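Local coordinates for protein HTLV-2 integrase catalytic core domain (Human T-cell leukemia virus 2, PDB 6QBT) that forms the magnesium-binding catalytic core of a retroviral integrase, an enzyme that probably inserts viral DNA into the host genome, at residues D13-K18 against L26-D31; S38-K43 against F54-S59. One frame throughout, in Å; residues are numbered along the deposited sequence.

Contact 1. Residues D13-K18 against L26-D31; sequences DVTHYK and LHVWVD. With MG (magnesium ion), chain B.
Val14 lays its CG2 methyl over one face of the His27 ring. Val14 CG2 sits 3.7 Å from the centroid of the His27 ring, displaced toward the rim, and CD2 of His27 is its nearest atom. This is a CH-pi contact between two side chains that run alongside each other. CG2 reaches the ring because it stands beside the backbone N of Val14, with CG1 anti to that N (chi1 170°). Val14 and His27 form a non-hydrogen-bonded antiparallel pair.

The pairs before and after it are hydrogen-bonded. Asp13 and Val28 exchange two backbone bonds, and so do Thr15 and Leu26. On the sheet face of Thr15, its CG2 packs 3.7 Å from Leu26 CB and also touches Val28 CG2. Leu26 CD2 then meets Tyr17 CB at 3.6 Å. Thr15 OG1 bonds to Lys113, and Tyr17 OH to Asn117, both on helix 104-122.

Strands 9-19 and 22-31 form a beta hairpin of the RNase H-like core. Asp13 binds the magnesium ion through OD1 at 2.2 Å, and Asp70 supplies a second ligand, consistent with the D,D-E catalytic motif of retroviral integrases. The Asp13 carboxylate takes no part in the strand pairing, while Asp13 N and O are both hydrogen-bonded to Val28. The chemistry therefore divides the work: the hairpin backbone fixes where Asp13 stands, and the side chain is left to hold the metal.

Contact 2. Residues S38-K43 against F54-S59; sequences SVSCKK and FLQAIS
Gln56 on the helix reaches across to Ser40 on strand 37-42. Its chain is extended beyond CG, which carries the amide out to the strand. Ser40 OG donates a hydrogen bond to Gln56 OE1 at a modelled 2.4 Å, so short that the exact length is doubtful. The hydroxyl points to the amide because OG lies anti to the carbonyl carbon of Ser40 (chi1 -61°).

The other end of the amide is linked to the strand through water. Gln56 NE2 donates to a water that also accepts from Lys42 NZ, the latter at 3.1 Å. The same water makes a weak bond to Cys41 O. Lys42 and Gln56 approach from opposite directions, and the water joins their polar ends. Lys42 NZ also bonds to Ser52, one turn earlier on the helix.

Ser38 and Ala57 meet where the helix comes close to the strand, with their CA atoms 5.0 Å apart. Ser38 OG rests 3.2 Å from Ala57 CA, and Ser38 CB is 3.4 Å from Ala57 CB. The packing is tight, and both residues are small and buried. Ala57 also touches Trp10 on strand 9-19 and Trp29 on strand 22-31.

On the helix itself, Ser59 OG bonds back to Gln56 O. Leu55, Ile58 and Ser59 touch a second subunit, where Gln141 of that subunit bonds to Ile58 O. A helix packed on one face of the sheet, running roughly antiparallel to the preceding strand, outermost within this chain, is typical of the RNase H-like fold of retroviral integrase cores.

In the fold
From the N terminus, strand 9-19 turns back into strand 22-31, and contact 1 closes this hairpin over a short loop. The chain then passes to strand 37-42, the outermost strand on that side of the sheet within this chain, and crosses into helix 47-61. Contact 2 closes that strand-to-helix connection. The two contacts follow in series and neither nests in the other. They still touch: the carbonyls of Trp29 and His27 probably accept hydrogen bonds from the backbone N of Ser38 and Ser40, respectively, and the ring of Trp29 packs on Phe54. Strand 22-31 thus joins the metal-bearing strand to strand 37-42, and helix 47-61 packs against the sheet.

Contact 1. Residues D13-K18 against L26-D31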
loop_
_atom_site.group_PDB
_atom_site.type_symbol
_atom_site.label_atom_id
_atom_site.label_comp_id
_atom_site.label_asym_id
_atom_site.label_seq_id
_atom_site.Cartn_x
_atom_site.Cartn_y
_atom_site.Cartn_z
ATOM N N ASP A 13 -13.647 -14.725 10.135
ATOM C CA ASP A 13 -15.065 -14.943 9.896
ATOM C C ASP A 13 -15.558 -13.844 8.952
ATOM O O ASP A 13 -14.884 -12.821 8.733
ATOM C CB ASP A 13 -15.852 -14.941 11.217
ATOM C CG ASP A 13 -17.277 -15.519 11.092
ATOM O OD1 ASP A 13 -17.669 -16.179 10.097
ATOM O OD2 ASP A 13 -18.059 -15.311 12.020
ATOM N N VAL A 14 -16.733 -14.067 8.379
ATOM C CA VAL A 14 -17.418 -13.040 7.661
ATOM C C VAL A 14 -18.520 -12.496 8.572
ATOM O O VAL A 14 -19.278 -13.262 9.141
ATOM C CB VAL A 14 -17.965 -13.594 6.340
ATOM C CG1 VAL A 14 -18.897 -12.591 5.688
ATOM C CG2 VAL A 14 -16.803 -13.916 5.393
ATOM N N THR A 15 -18.595 -11.171 8.714
ATOM C CA THR A 15 -19.721 -10.531 9.398
ATOM C C THR A 15 -20.469 -9.638 8.402
ATOM O O THR A 15 -19.929 -9.304 7.371
ATOM C CB THR A 15 -19.294 -9.751 10.665
ATOM O OG1 THR A 15 -20.470 -9.256 11.317
ATOM C CG2 THR A 15 -18.385 -8.583 10.342
ATOM N N HIS A 16 -21.703 -9.265 8.718
ATOM C CA HIS A 16 -22.559 -8.611 7.764
ATOM C C HIS A 16 -22.796 -7.190 8.200
ATOM O O HIS A 16 -22.769 -6.913 9.388
ATOM C CB HIS A 16 -23.824 -9.413 7.573
ATOM C CG HIS A 16 -23.575 -10.745 6.932
ATOM N ND1 HIS A 16 -23.260 -11.877 7.659
ATOM C CD2 HIS A 16 -23.526 -11.110 5.630
ATOM C CE1 HIS A 16 -23.048 -12.888 6.834
ATOM N NE2 HIS A 16 -23.203 -12.449 5.597
ATOM N N TYR A 17 -22.902 -6.275 7.232
ATOM C CA TYR A 17 -23.082 -4.842 7.500
ATOM C C TYR A 17 -24.037 -4.226 6.481
ATOM O O TYR A 17 -23.705 -4.141 5.308
ATOM C CB TYR A 17 -21.760 -4.093 7.488
ATOM C CG TYR A 17 -21.929 -2.663 7.915
ATOM C CD1 TYR A 17 -22.051 -2.336 9.266
ATOM C CD2 TYR A 17 -22.026 -1.637 6.980
ATOM C CE1 TYR A 17 -22.236 -1.025 9.677
ATOM C CE2 TYR A 17 -22.203 -0.312 7.374
ATOM C CZ TYR A 17 -22.305 -0.011 8.722
ATOM O OH TYR A 17 -22.473 1.284 9.125
ATOM N N LYS A 18 -25.205 -3.800 6.957
ATOM C CA LYS A 18 -26.265 -3.237 6.129
ATOM C C LYS A 18 -25.971 -1.759 5.897
ATOM O O LYS A 18 -25.798 -1.014 6.850
ATOM C CB LYS A 18 -27.632 -3.382 6.820
ATOM C CG LYS A 18 -28.663 -4.189 6.050
ATOM C CD LYS A 18 -30.090 -3.928 6.518
ATOM C CE LYS A 18 -31.064 -4.492 5.497
ATOM N NZ LYS A 18 -32.468 -4.201 5.873
ATOM N N LEU A 26 -18.368 -8.237 5.334
ATOM C CA LEU A 26 -17.089 -7.856 5.874
ATOM C C LEU A 26 -16.320 -9.150 6.146
ATOM O O LEU A 26 -16.714 -9.949 7.003
ATOM C CB LEU A 26 -17.281 -7.039 7.154
ATOM C CG LEU A 26 -17.563 -5.538 7.001
ATOM C CD1 LEU A 26 -18.265 -5.087 5.727
ATOM C CD2 LEU A 26 -18.396 -5.132 8.171
ATOM N N HIS A 27 -15.265 -9.375 5.380
ATOM C CA HIS A 27 -14.364 -10.477 5.627
ATOM C C HIS A 27 -13.265 -9.937 6.561
ATOM O O HIS A 27 -12.517 -9.005 6.188
ATOM C CB HIS A 27 -13.716 -10.933 4.340
ATOM C CG HIS A 27 -14.635 -11.587 3.374
ATOM N ND1 HIS A 27 -15.590 -10.887 2.663
ATOM C CD2 HIS A 27 -14.693 -12.866 2.930
ATOM C CE1 HIS A 27 -16.227 -11.721 1.858
ATOM N NE2 HIS A 27 -15.706 -12.926 2.002
ATOM N N VAL A 28 -13.165 -10.542 7.744
ATOM C CA VAL A 28 -12.384 -10.037 8.851
ATOM C C VAL A 28 -11.348 -11.094 9.255
ATOM O O VAL A 28 -11.692 -12.228 9.516
ATOM C CB VAL A 28 -13.313 -9.736 10.056
ATOM C CG1 VAL A 28 -12.524 -9.357 11.312
ATOM C CG2 VAL A 28 -14.331 -8.657 9.703
ATOM N N TRP A 29 -10.085 -10.710 9.322
ATOM C CA TRP A 29 -9.046 -11.605 9.844
ATOM C C TRP A 29 -8.375 -10.878 10.975
ATOM O O TRP A 29 -8.102 -9.677 10.859
ATOM C CB TRP A 29 -7.981 -11.927 8.775
ATOM C CG TRP A 29 -8.514 -12.776 7.716
ATOM C CD1 TRP A 29 -9.010 -12.378 6.495
ATOM C CD2 TRP A 29 -8.635 -14.175 7.766
ATOM N NE1 TRP A 29 -9.416 -13.472 5.779
ATOM C CE2 TRP A 29 -9.199 -14.592 6.540
ATOM C CE3 TRP A 29 -8.336 -15.137 8.743
ATOM C CZ2 TRP A 29 -9.477 -15.938 6.267
ATOM C CZ3 TRP A 29 -8.592 -16.467 8.464
ATOM C CH2 TRP A 29 -9.147 -16.858 7.232
ATOM N N VAL A 30 -8.080 -11.598 12.049
ATOM C CA VAL A 30 -7.429 -10.961 13.187
ATOM C C VAL A 30 -6.368 -11.881 13.787
ATOM O O VAL A 30 -6.600 -13.080 13.970
ATOM C CB VAL A 30 -8.473 -10.416 14.205
ATOM C CG1 VAL A 30 -9.503 -11.449 14.511
ATOM C CG2 VAL A 30 -7.813 -9.889 15.468
ATOM N N ASP A 31 -5.188 -11.305 14.037
ATOM C CA ASP A 31 -4.106 -12.047 14.616
ATOM C C ASP A 31 -4.387 -12.234 16.097
ATOM O O ASP A 31 -4.686 -11.265 16.792
ATOM C CB ASP A 31 -2.819 -11.288 14.427
ATOM C CG ASP A 31 -1.629 -12.098 14.816
ATOM O OD1 ASP A 31 -1.332 -12.188 16.019
ATOM O OD2 ASP A 31 -1.010 -12.662 13.911
HETATM MG MG MG B . -19.502 -17.194 9.417
#

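Contact 2. Residues S38-K43 against F54-S59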
loop_
_atom_site.group_PDB
_atom_site.type_symbol
_atom_site.label_atom_id
_atom_site.label_comp_id
_atom_site.label_asym_id
_atom_site.label_seq_id
_atom_site.Cartn_x
_atom_site.Cartn_y
_atom_site.Cartn_z
ATOM N N SER A 38 -7.315 -7.301 9.581
ATOM C CA SER A 38 -7.695 -6.968 8.209
ATOM C C SER A 38 -9.208 -7.089 8.016
ATOM O O SER A 38 -9.831 -8.017 8.521
ATOM C CB SER A 38 -7.034 -7.914 7.225
ATOM O OG SER A 38 -7.354 -7.550 5.893
ATOM N N VAL A 39 -9.785 -6.185 7.238
ATOM C CA VAL A 39 -11.175 -6.300 6.879
ATOM C C VAL A 39 -11.307 -5.899 5.441
ATOM O O VAL A 39 -10.737 -4.896 5.050
ATOM C CB VAL A 39 -12.104 -5.434 7.792
ATOM C CG1 VAL A 39 -11.481 -4.095 8.113
ATOM C CG2 VAL A 39 -13.492 -5.214 7.170
ATOM N N SER A 40 -12.073 -6.679 4.673
ATOM C CA SER A 40 -12.395 -6.363 3.302
ATOM C C SER A 40 -13.890 -6.333 3.161
ATOM O O SER A 40 -14.571 -7.282 3.576
ATOM C CB SER A 40 -11.867 -7.437 2.377
ATOM O OG SER A 40 -10.476 -7.514 2.489
ATOM N N CYS A 41 -14.397 -5.254 2.566
ATOM C CA CYS A 41 -15.802 -5.120 2.291
ATOM C C CYS A 41 -16.059 -5.736 0.901
ATOM O O CYS A 41 -15.466 -5.338 -0.084
ATOM C CB CYS A 41 -16.224 -3.659 2.347
ATOM S SG CYS A 41 -18.018 -3.439 2.175
ATOM N N LYS A 42 -16.916 -6.740 0.857
ATOM C CA LYS A 42 -17.250 -7.449 -0.351
ATOM C C LYS A 42 -18.761 -7.491 -0.423
ATOM O O LYS A 42 -19.428 -7.370 0.598
ATOM C CB LYS A 42 -16.716 -8.894 -0.295
ATOM C CG LYS A 42 -15.211 -9.058 -0.137
ATOM C CD LYS A 42 -14.472 -8.535 -1.362
ATOM C CE LYS A 42 -12.988 -8.882 -1.292
ATOM N NZ LYS A 42 -12.228 -8.371 -2.475
ATOM N N LYS A 43 -19.284 -7.683 -1.629
ATOM C CA LYS A 43 -20.714 -7.850 -1.842
ATOM C C LYS A 43 -21.188 -9.287 -1.525
ATOM O O LYS A 43 -22.392 -9.533 -1.281
ATOM C CB LYS A 43 -21.075 -7.447 -3.281
ATOM C CG LYS A 43 -20.962 -5.949 -3.552
ATOM C CD LYS A 43 -21.012 -5.655 -5.048
ATOM C CE LYS A 43 -21.021 -4.158 -5.351
ATOM N NZ LYS A 43 -22.190 -3.425 -4.763
ATOM N N PHE A 54 -8.476 -12.752 1.780
ATOM C CA PHE A 54 -7.393 -13.396 2.488
ATOM C C PHE A 54 -6.043 -12.893 1.976
ATOM O O PHE A 54 -5.137 -12.622 2.770
ATOM C CB PHE A 54 -7.543 -14.917 2.377
ATOM C CG PHE A 54 -6.626 -15.715 3.260
ATOM C CD1 PHE A 54 -6.261 -15.290 4.542
ATOM C CD2 PHE A 54 -6.173 -16.963 2.824
ATOM C CE1 PHE A 54 -5.440 -16.073 5.345
ATOM C CE2 PHE A 54 -5.342 -17.745 3.622
ATOM C CZ PHE A 54 -4.976 -17.303 4.881
ATOM N N LEU A 55 -5.927 -12.733 0.663
ATOM C CA LEU A 55 -4.758 -12.056 0.056
ATOM C C LEU A 55 -4.615 -10.590 0.486
ATOM O O LEU A 55 -3.505 -10.156 0.714
ATOM C CB LEU A 55 -4.771 -12.127 -1.471
ATOM C CG LEU A 55 -4.571 -13.546 -2.030
ATOM C CD1 LEU A 55 -5.018 -13.647 -3.491
ATOM C CD2 LEU A 55 -3.128 -13.990 -1.884
ATOM N N GLN A 56 -5.713 -9.835 0.566
ATOM C CA GLN A 56 -5.636 -8.477 1.097
ATOM C C GLN A 56 -5.055 -8.488 2.511
ATOM O O GLN A 56 -4.124 -7.750 2.804
ATOM C CB GLN A 56 -6.988 -7.789 1.063
ATOM C CG GLN A 56 -7.354 -7.386 -0.353
ATOM C CD GLN A 56 -8.821 -7.014 -0.561
ATOM O OE1 GLN A 56 -9.706 -7.369 0.229
ATOM N NE2 GLN A 56 -9.077 -6.305 -1.648
ATOM N N ALA A 57 -5.593 -9.348 3.364
ATOM C CA ALA A 57 -5.101 -9.521 4.737
ATOM C C ALA A 57 -3.599 -9.859 4.840
ATOM O O ALA A 57 -2.851 -9.280 5.656
ATOM C CB ALA A 57 -5.915 -10.606 5.417
ATOM N N ILE A 58 -3.181 -10.816 4.025
ATOM C CA ILE A 58 -1.794 -11.224 3.979
ATOM C C ILE A 58 -0.914 -10.091 3.468
ATOM O O ILE A 58 0.141 -9.847 4.045
ATOM C CB ILE A 58 -1.629 -12.513 3.165
ATOM C CG1 ILE A 58 -2.228 -13.683 3.976
ATOM C CG2 ILE A 58 -0.168 -12.766 2.828
ATOM C CD1 ILE A 58 -2.518 -14.935 3.158
ATOM N N SER A 59 -1.353 -9.339 2.463
ATOM C CA SER A 59 -0.548 -8.185 2.030
ATOM C C SER A 59 -0.339 -7.145 3.129
ATOM O O SER A 59 0.659 -6.465 3.153
ATOM C CB SER A 59 -1.157 -7.489 0.824
ATOM O OG SER A 59 -2.398 -6.897 1.161
HETATM O O HOH W 1 -12.246 -5.555 -1.242
#